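Local coordinates for DNA-dependent metalloprotease WSS1 homolog 2 (Schizosaccharomyces pombe, PDB 5JIG), which is a DNA-dependent zinc metalloprotease thought to cleave DNA-bound proteins and so help repair toxic DNA-protein cross-links, at residues A[2-7]-A[41-46]; A[8-13]-A[46-51]. One frame throughout, in Å; residues are numbered along the deposited sequence. Where two conformers were deposited one is given.

Interaction 1: A[2-7]-A[41-46]; sequences SIYTFN and RWTVPL
The phenol ring of Y4 lies against R41, and F6 packs beside V44 at the other end of this parallel pairing. The F6 end is tight and buried. CD2 of F6 is 3.6 Å from CB of V44, and the two side chains run side by side in the same direction. Two backbone bonds hold the chains here. V44 N gives its hydrogen to T5 O at 2.9 Å, nearly straight at 169°. N7 N gives to V44 O at 3.0 Å. The Y4 ring is closely packed too. R41 CA sits over one face, 3.6 Å from the ring centroid, while CG1 of I3 lies over the opposite face. CG1 of I3 stands between the backbone N and the carbonyl carbon (chi1 66°), which turns it to the ring. An alanine in place of Y4 is likely to leave R41 CA and I3 CG1 without the ring between them, and the arginine side chain freer to move. T43 OG1 donates to I3 O at 2.8 Å, from above the carbonyl plane. The looser, exposed side is at the ends of R41 and N7. The R41 guanidinium plane stands 77° from the ring, with NE 3.2 Å from Y4 OH. N7 ND2 reaches only T43 CG2, at 3.7 Å. The N-terminal part of this chain, within the WLM protease domain, is laid along the exit of helix 31-40, which ends in a Schellman motif at R41. F6 reaches I33 and M37 of that helix and R28 of helix 17-29. V44 touches M37, and the L46 backbone bonds to I73 of strand 72-76.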
ATOM      1  N   SER A   2     -13.616  -4.283  -9.537  1.00 13.67           N
ATOM      2  CA  SER A   2     -13.061  -5.473  -8.945  1.00 12.39           C
ATOM      3  C   SER A   2     -13.251  -5.596  -7.429  1.00  9.84           C
ATOM      4  O   SER A   2     -13.173  -4.592  -6.746  1.00 11.30           O
ATOM      5  CB  SER A   2     -11.523  -5.349  -9.168  1.00 14.20           C
ATOM      6  OG  SER A   2     -10.940  -6.389  -8.698  1.00 12.92           O
ATOM      7  N   ILE A   3     -13.399  -6.807  -6.899  1.00  9.01           N
ATOM      8  CA  ILE A   3     -13.383  -7.027  -5.473  1.00  8.37           C
ATOM      9  C   ILE A   3     -11.966  -6.972  -4.901  1.00  7.67           C
ATOM     10  O   ILE A   3     -11.801  -6.964  -3.667  1.00  8.30           O
ATOM     11  CB  ILE A   3     -14.014  -8.384  -5.057  1.00  9.26           C
ATOM     12  CG1 ILE A   3     -13.231  -9.589  -5.531  1.00  9.81           C
ATOM     13  CG2 ILE A   3     -15.458  -8.413  -5.494  1.00  9.62           C
ATOM     14  CD1 ILE A   3     -13.766 -10.918  -5.063  1.00 12.24           C
ATOM     15  N   TYR A   4     -10.942  -6.977  -5.777  1.00  7.36           N
ATOM     16  CA  TYR A   4      -9.567  -7.017  -5.358  1.00  7.79           C
ATOM     17  C   TYR A   4      -9.065  -5.587  -5.163  1.00  8.17           C
ATOM     18  O   TYR A   4      -8.399  -5.007  -6.024  1.00 10.11           O
ATOM     19  CB  TYR A   4      -8.721  -7.824  -6.362  1.00  7.81           C
ATOM     20  CG  TYR A   4      -9.293  -9.228  -6.543  1.00  8.80           C
ATOM     21  CD1 TYR A   4      -9.628  -9.707  -7.785  1.00 10.13           C
ATOM     22  CD2 TYR A   4      -9.417 -10.071  -5.448  1.00 10.24           C
ATOM     23  CE1 TYR A   4     -10.161 -10.992  -7.960  1.00 11.51           C
ATOM     24  CE2 TYR A   4      -9.943 -11.343  -5.618  1.00 11.29           C
ATOM     25  CZ  TYR A   4     -10.278 -11.791  -6.845  1.00 11.92           C
ATOM     26  OH  TYR A   4     -10.782 -13.081  -6.980  1.00 14.60           O
ATOM     27  N   THR A   5      -9.390  -5.068  -4.007  1.00  7.16           N
ATOM     28  CA  THR A   5      -9.124  -3.682  -3.654  1.00  6.96           C
ATOM     29  C   THR A   5      -9.008  -3.571  -2.130  1.00  6.41           C
ATOM     30  O   THR A   5      -9.027  -4.553  -1.414  1.00  7.32           O
ATOM     31  CB  THR A   5     -10.229  -2.796  -4.247  1.00  9.49           C
ATOM     32  OG1 THR A   5      -9.811  -1.422  -4.144  1.00 11.88           O
ATOM     33  CG2 THR A   5     -11.569  -3.015  -3.585  1.00 11.19           C
ATOM     34  N   PHE A   6      -8.889  -2.315  -1.671  1.00  6.43           N
ATOM     35  CA  PHE A   6      -8.898  -1.961  -0.251  1.00  5.59           C
ATOM     36  C   PHE A   6     -10.339  -1.507   0.079  1.00  6.04           C
ATOM     37  O   PHE A   6     -10.799  -0.533  -0.487  1.00  7.67           O
ATOM     38  CB  PHE A   6      -7.921  -0.838   0.031  1.00  6.12           C
ATOM     39  CG  PHE A   6      -6.504  -1.182  -0.350  1.00  6.33           C
ATOM     40  CD1 PHE A   6      -6.005  -0.775  -1.562  1.00  8.18           C
ATOM     41  CD2 PHE A   6      -5.717  -1.959   0.458  1.00  6.08           C
ATOM     42  CE1 PHE A   6      -4.707  -1.112  -1.946  1.00  9.15           C
ATOM     43  CE2 PHE A   6      -4.415  -2.285   0.093  1.00  7.62           C
ATOM     44  CZ  PHE A   6      -3.928  -1.888  -1.129  1.00  8.69           C
ATOM     45  N   ASN A   7     -11.024  -2.221   0.954  1.00  5.98           N
ATOM     46  CA  ASN A   7     -12.431  -1.959   1.129  1.00  6.51           C
ATOM     47  C   ASN A   7     -12.741  -0.681   1.904  1.00  7.15           C
ATOM     48  O   ASN A   7     -13.793  -0.105   1.693  1.00  9.54           O
ATOM     49  CB  ASN A   7     -13.130  -3.140   1.806  1.00  7.23           C
ATOM     50  CG  ASN A   7     -13.225  -4.355   0.927  1.00 10.05           C
ATOM     51  OD1 ASN A   7     -13.172  -4.266  -0.290  1.00 11.96           O
ATOM     52  ND2 ASN A   7     -13.345  -5.522   1.578  1.00 10.93           N
ATOM     53  N   ARG A  41      -5.175 -11.749  -6.810  1.00  8.72           N
ATOM     54  CA  ARG A  41      -6.486 -11.978  -6.149  1.00  8.90           C
ATOM     55  C   ARG A  41      -6.455 -11.597  -4.674  1.00  8.20           C
ATOM     56  O   ARG A  41      -6.792 -12.378  -3.815  1.00 10.05           O
ATOM     57  CB  ARG A  41      -6.973 -13.381  -6.419  1.00  9.66           C
ATOM     58  CG  ARG A  41      -7.259 -13.636  -7.850  1.00 10.39           C
ATOM     59  CD  ARG A  41      -7.703 -15.032  -8.212  1.00 13.57           C
ATOM     60  NE  ARG A  41      -8.790 -15.514  -7.416  1.00 17.97           N
ATOM     61  CZ  ARG A  41      -8.727 -16.443  -6.456  1.00 33.50           C
ATOM     62  NH1 ARG A  41      -9.854 -16.793  -5.841  1.00 38.24           N
ATOM     63  NH2 ARG A  41      -7.570 -17.007  -6.075  1.00 36.68           N
ATOM     64  N   TRP A  42      -6.079 -10.351  -4.397  1.00  7.90           N
ATOM     65  CA  TRP A  42      -6.020  -9.821  -3.032  1.00  8.09           C
ATOM     66  C   TRP A  42      -7.103  -8.827  -2.786  1.00  8.24           C
ATOM     67  O   TRP A  42      -7.251  -7.828  -3.503  1.00  9.33           O
ATOM     68  CB  TRP A  42      -4.673  -9.149  -2.813  1.00  8.63           C
ATOM     69  CG  TRP A  42      -3.533 -10.075  -2.729  1.00  8.98           C
ATOM     70  CD1 TRP A  42      -3.553 -11.342  -2.268  1.00  9.61           C
ATOM     71  CD2 TRP A  42      -2.203  -9.821  -3.126  1.00  9.06           C
ATOM     72  NE1 TRP A  42      -2.280 -11.900  -2.331  1.00 10.01           N
ATOM     73  CE2 TRP A  42      -1.445 -10.963  -2.850  1.00  9.70           C
ATOM     74  CE3 TRP A  42      -1.561  -8.715  -3.722  1.00 10.55           C
ATOM     75  CZ2 TRP A  42      -0.065 -11.048  -3.156  1.00 10.52           C
ATOM     76  CZ3 TRP A  42      -0.217  -8.823  -4.028  1.00 12.29           C
ATOM     77  CH2 TRP A  42       0.503  -9.934  -3.682  1.00 12.33           C
ATOM     78  N   THR A  43      -7.894  -9.101  -1.712  1.00  8.70           N
ATOM     79  CA  THR A  43      -8.813  -8.160  -1.120  1.00  8.57           C
ATOM     80  C   THR A  43      -8.316  -7.820   0.254  1.00  8.08           C
ATOM     81  O   THR A  43      -8.034  -8.721   1.063  1.00 10.51           O
ATOM     82  CB  THR A  43     -10.220  -8.734  -1.017  1.00  9.91           C
ATOM     83  OG1 THR A  43     -10.717  -9.122  -2.313  1.00 10.19           O
ATOM     84  CG2 THR A  43     -11.129  -7.788  -0.299  1.00 10.03           C
ATOM     85  N   VAL A  44      -8.100  -6.550   0.526  1.00  6.76           N
ATOM     86  CA  VAL A  44      -7.584  -6.086   1.830  1.00  6.76           C
ATOM     87  C   VAL A  44      -8.689  -5.253   2.467  1.00  6.25           C
ATOM     88  O   VAL A  44      -9.072  -4.191   1.966  1.00  6.89           O
ATOM     89  CB  VAL A  44      -6.285  -5.279   1.636  1.00  6.84           C
ATOM     90  CG1 VAL A  44      -5.848  -4.648   2.941  1.00  7.59           C
ATOM     91  CG2 VAL A  44      -5.206  -6.184   1.071  1.00  7.81           C
ATOM     92  N   PRO A  45      -9.233  -5.717   3.597  1.00  6.02           N
ATOM     93  CA  PRO A  45     -10.371  -4.983   4.170  1.00  6.27           C
ATOM     94  C   PRO A  45     -10.088  -3.534   4.552  1.00  6.03           C
ATOM     95  O   PRO A  45     -10.968  -2.680   4.415  1.00  6.74           O
ATOM     96  CB  PRO A  45     -10.742  -5.825   5.409  1.00  7.46           C
ATOM     97  CG  PRO A  45     -10.417  -7.226   4.977  1.00  8.44           C
ATOM     98  CD  PRO A  45      -9.133  -7.086   4.161  1.00  7.04           C
ATOM     99  N   LEU A  46      -8.885  -3.266   5.047  1.00  5.36           N
ATOM    100  CA  LEU A  46      -8.588  -1.956   5.578  1.00  5.41           C
ATOM    101  C   LEU A  46      -7.197  -1.518   5.189  1.00  4.88           C
ATOM    102  O   LEU A  46      -6.217  -2.288   5.356  1.00  5.46           O
ATOM    103  CB  LEU A  46      -8.683  -1.996   7.116  1.00  6.08           C
ATOM    104  CG  LEU A  46      -8.467  -0.693   7.895  1.00  8.78           C
ATOM    105  CD1 LEU A  46      -9.406   0.396   7.465  1.00 10.63           C
ATOM    106  CD2 LEU A  46      -8.562  -0.960   9.392  1.00  9.36           C
TER

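Interaction 2: A[8-13]-A[46-51]; sequences ELVVLD and LLSEMD
L12 and E49 meet at an angle, the leucine CB 3.6 Å from the carboxylate oxygen OE2. The glutamate chain is fully extended, with CG anti to the backbone N, and this carries OE2 across to the neighbouring chain. There it accepts from L12 N at 2.9 Å in a nearly straight bond of 171°. The donor comes to the anti side of the carboxylate, 33° out of its plane. One water donates to both OE2 and L12 O. The other oxygen, OE1, forms a salt bridge with R78, so both ends of the carboxylate are held. L12 also sends CD1 over the backbone to D51, 3.5 Å from its CA. Strands 8-10 and 46-50 form a parallel pair in the mixed sheet of the protease domain, their short axes 11° apart. L47 N bonds to E8 O, V10 N to L47 O and E49 N to V10 O. On one face L9 and L47 lie side by side, pointing the same way, with L9 CD2 3.9 Å from L47 CB. L9 also touches E25 and R28 of helix 17-29. On the other face V10 and L46 lie across each other, CG2 of V10 3.6 Å from CD1 of L46. In the conformer given, S48 OG stands next to V10 CB on this face and is hydrogen-bonded to H72 of strand 72-76.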
ATOM      1  N   GLU A   8     -11.842  -0.268   2.784  1.00  5.94           N
ATOM      2  CA  GLU A   8     -12.008   0.917   3.596  1.00  6.65           C
ATOM      3  C   GLU A   8     -10.658   1.555   3.810  1.00  5.81           C
ATOM      4  O   GLU A   8      -9.647   0.877   3.932  1.00  6.77           O
ATOM      5  CB  GLU A   8     -12.625   0.560   4.959  1.00  7.55           C
ATOM      6  CG  GLU A   8     -12.919   1.765   5.812  1.00 10.14           C
ATOM      7  CD  GLU A   8     -13.618   1.465   7.134  1.00 12.71           C
ATOM      8  OE1 GLU A   8     -13.822   2.385   7.928  1.00 13.56           O
ATOM      9  OE2 GLU A   8     -13.918   0.281   7.424  1.00 19.52           O
ATOM     10  N   LEU A   9     -10.669   2.892   3.809  1.00  6.22           N
ATOM     11  CA  LEU A   9      -9.513   3.739   4.061  1.00  6.20           C
ATOM     12  C   LEU A   9      -9.718   4.440   5.388  1.00  6.40           C
ATOM     13  O   LEU A   9     -10.804   4.941   5.675  1.00  8.46           O
ATOM     14  CB  LEU A   9      -9.346   4.779   2.958  1.00  6.33           C
ATOM     15  CG  LEU A   9      -9.329   4.238   1.543  1.00  7.70           C
ATOM     16  CD1 LEU A   9      -9.147   5.377   0.602  1.00  7.98           C
ATOM     17  CD2 LEU A   9      -8.253   3.183   1.338  1.00  7.71           C
ATOM     18  N   VAL A  10      -8.644   4.571   6.163  1.00  6.05           N
ATOM     19  CA  VAL A  10      -8.662   5.294   7.444  1.00  6.25           C
ATOM     20  C   VAL A  10      -7.440   6.172   7.560  1.00  5.81           C
ATOM     21  O   VAL A  10      -6.341   5.720   7.264  1.00  6.47           O
ATOM     22  CB  VAL A  10      -8.737   4.329   8.656  1.00  7.98           C
ATOM     23  CG1 VAL A  10      -8.450   5.034   9.994  1.00 10.59           C
ATOM     24  CG2 VAL A  10     -10.126   3.699   8.767  1.00 10.69           C
ATOM     25  N   VAL A  11      -7.643   7.421   7.979  1.00  6.61           N
ATOM     26  CA  VAL A  11      -6.550   8.345   8.223  1.00  7.04           C
ATOM     27  C   VAL A  11      -6.618   8.811   9.656  1.00  8.20           C
ATOM     28  O   VAL A  11      -7.628   8.705  10.385  1.00 10.36           O
ATOM     29  CB  VAL A  11      -6.579   9.550   7.267  1.00  8.00           C
ATOM     30  CG1 VAL A  11      -6.345   9.072   5.868  1.00  8.66           C
ATOM     31  CG2 VAL A  11      -7.866  10.356   7.422  1.00  9.81           C
ATOM     32  N   LEU A  12      -5.471   9.336  10.111  1.00  8.44           N
ATOM     33  CA  LEU A  12      -5.326   9.824  11.475  1.00  9.67           C
ATOM     34  C   LEU A  12      -5.808  11.237  11.631  1.00  8.24           C
ATOM     35  O   LEU A  12      -5.954  12.002  10.708  1.00  9.15           O
ATOM     36  CB  LEU A  12      -3.901   9.646  11.867  1.00 12.36           C
ATOM     37  CG  LEU A  12      -3.521   8.140  11.809  1.00 14.16           C
ATOM     38  CD1 LEU A  12      -2.146   7.995  12.233  1.00 18.52           C
ATOM     39  CD2 LEU A  12      -4.382   7.196  12.710  1.00 17.16           C
ATOM     40  N   ASP A  13      -5.992  11.598  12.911  1.00  9.77           N
ATOM     41  CA  ASP A  13      -6.451  12.910  13.294  1.00 11.75           C
ATOM     42  C   ASP A  13      -5.306  13.885  13.422  1.00 11.48           C
ATOM     43  O   ASP A  13      -4.943  14.293  14.535  1.00 14.75           O
ATOM     44  CB  ASP A  13      -7.236  12.812  14.563  1.00 13.76           C
ATOM     45  CG  ASP A  13      -7.917  14.067  14.960  1.00 25.11           C
ATOM     46  OD1 ASP A  13      -8.256  14.223  16.199  1.00 41.08           O
ATOM     47  OD2 ASP A  13      -8.175  14.893  14.040  1.00 33.72           O
ATOM     48  N   LEU A  46      -8.885  -3.266   5.047  1.00  5.36           N
ATOM     49  CA  LEU A  46      -8.588  -1.956   5.578  1.00  5.41           C
ATOM     50  C   LEU A  46      -7.197  -1.518   5.189  1.00  4.88           C
ATOM     51  O   LEU A  46      -6.217  -2.288   5.356  1.00  5.46           O
ATOM     52  CB  LEU A  46      -8.683  -1.996   7.116  1.00  6.08           C
ATOM     53  CG  LEU A  46      -8.467  -0.693   7.895  1.00  8.78           C
ATOM     54  CD1 LEU A  46      -9.406   0.396   7.465  1.00 10.63           C
ATOM     55  CD2 LEU A  46      -8.562  -0.960   9.392  1.00  9.36           C
ATOM     56  N   LEU A  47      -7.065  -0.282   4.697  1.00  5.17           N
ATOM     57  CA  LEU A  47      -5.787   0.370   4.435  1.00  5.07           C
ATOM     58  C   LEU A  47      -5.804   1.633   5.283  1.00  5.00           C
ATOM     59  O   LEU A  47      -6.706   2.496   5.133  1.00  5.52           O
ATOM     60  CB  LEU A  47      -5.640   0.743   2.972  1.00  5.03           C
ATOM     61  CG  LEU A  47      -4.367   1.486   2.572  1.00  5.89           C
ATOM     62  CD1 LEU A  47      -3.135   0.626   2.842  1.00  6.50           C
ATOM     63  CD2 LEU A  47      -4.420   1.906   1.126  1.00  6.57           C
ATOM     64  N   SER A  48      -4.859   1.774   6.211  1.00  5.15           N
ATOM     65  CA  SER A  48      -4.806   2.900   7.133  0.50  5.37           C
ATOM     66  C   SER A  48      -3.478   3.626   7.043  1.00  5.75           C
ATOM     67  O   SER A  48      -2.440   3.068   6.690  1.00  6.39           O
ATOM     68  CB  SER A  48      -4.950   2.487   8.585  0.50  6.20           C
ATOM     69  OG  SER A  48      -6.209   1.820   8.869  0.50  5.55           O
ATOM     70  N   GLU A  49      -3.537   4.877   7.459  1.00  7.13           N
ATOM     71  CA  GLU A  49      -2.326   5.655   7.730  1.00  6.68           C
ATOM     72  C   GLU A  49      -1.748   5.246   9.042  1.00  7.70           C
ATOM     73  O   GLU A  49      -2.422   5.201  10.076  1.00  9.05           O
ATOM     74  CB  GLU A  49      -2.756   7.129   7.820  1.00  6.52           C
ATOM     75  CG  GLU A  49      -1.582   8.029   8.104  1.00  6.58           C
ATOM     76  CD  GLU A  49      -1.952   9.504   8.248  1.00  7.12           C
ATOM     77  OE1 GLU A  49      -1.013  10.311   8.237  1.00  8.50           O
ATOM     78  OE2 GLU A  49      -3.172   9.791   8.357  1.00  8.30           O
ATOM     79  N   MET A  50      -0.444   4.934   9.021  1.00  8.08           N
ATOM     80  CA  MET A  50       0.335   4.562  10.136  1.00  9.33           C
ATOM     81  C   MET A  50       0.730   5.842  10.899  1.00 10.59           C
ATOM     82  O   MET A  50       1.089   6.869  10.312  1.00 11.46           O
ATOM     83  CB  MET A  50       1.588   3.839   9.680  1.00 10.19           C
ATOM     84  CG  MET A  50       2.419   3.113  10.658  1.00 11.23           C
ATOM     85  SD  MET A  50       3.722   2.197   9.755  1.00 12.86           S
ATOM     86  CE  MET A  50       4.701   1.679  11.176  1.00 14.34           C
ATOM     87  N   ASP A  51       0.730   5.773  12.214  1.00 12.00           N
ATOM     88  CA  ASP A  51       1.079   6.940  13.020  1.00 14.48           C
ATOM     89  C   ASP A  51       2.517   7.337  12.672  1.00 19.05           C
ATOM     90  O   ASP A  51       3.407   6.477  12.635  1.00 20.34           O
ATOM     91  CB  ASP A  51       0.788   6.648  14.453  1.00 23.26           C
ATOM     92  CG  ASP A  51       0.902   7.926  15.376  1.00 23.36           C
ATOM     93  OD1 ASP A  51       1.065   7.720  16.568  1.00 39.67           O
ATOM     94  OD2 ASP A  51       0.890   9.081  14.998  1.00 28.43           O
TER
HETATM   95  O   HOH W   1      -4.137  12.272   8.612  1.00  9.38           O

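Overall arrangement
From the N terminus, residues 2-7 lead, through a corner at N7, into 8-13, which together contain strand 6-10 at one edge of the sheet. The chain then passes through helices 17-29 and 31-40. It returns as 41-46, closing interaction 1, and runs on as 46-51, closing interaction 2. The segments alternate, so the two contacts cross rather than nest, and both loops span the two helices. They share L46 and touch where F6 CD2 packs on L47 CB. Together they form a parallel pairing, broken at the corners at N7 and P45, with a beta-alpha-beta type crossover made by the two helices. Strand 44-50 passes it on to strand 72-76, whose other neighbour is strand 64-67.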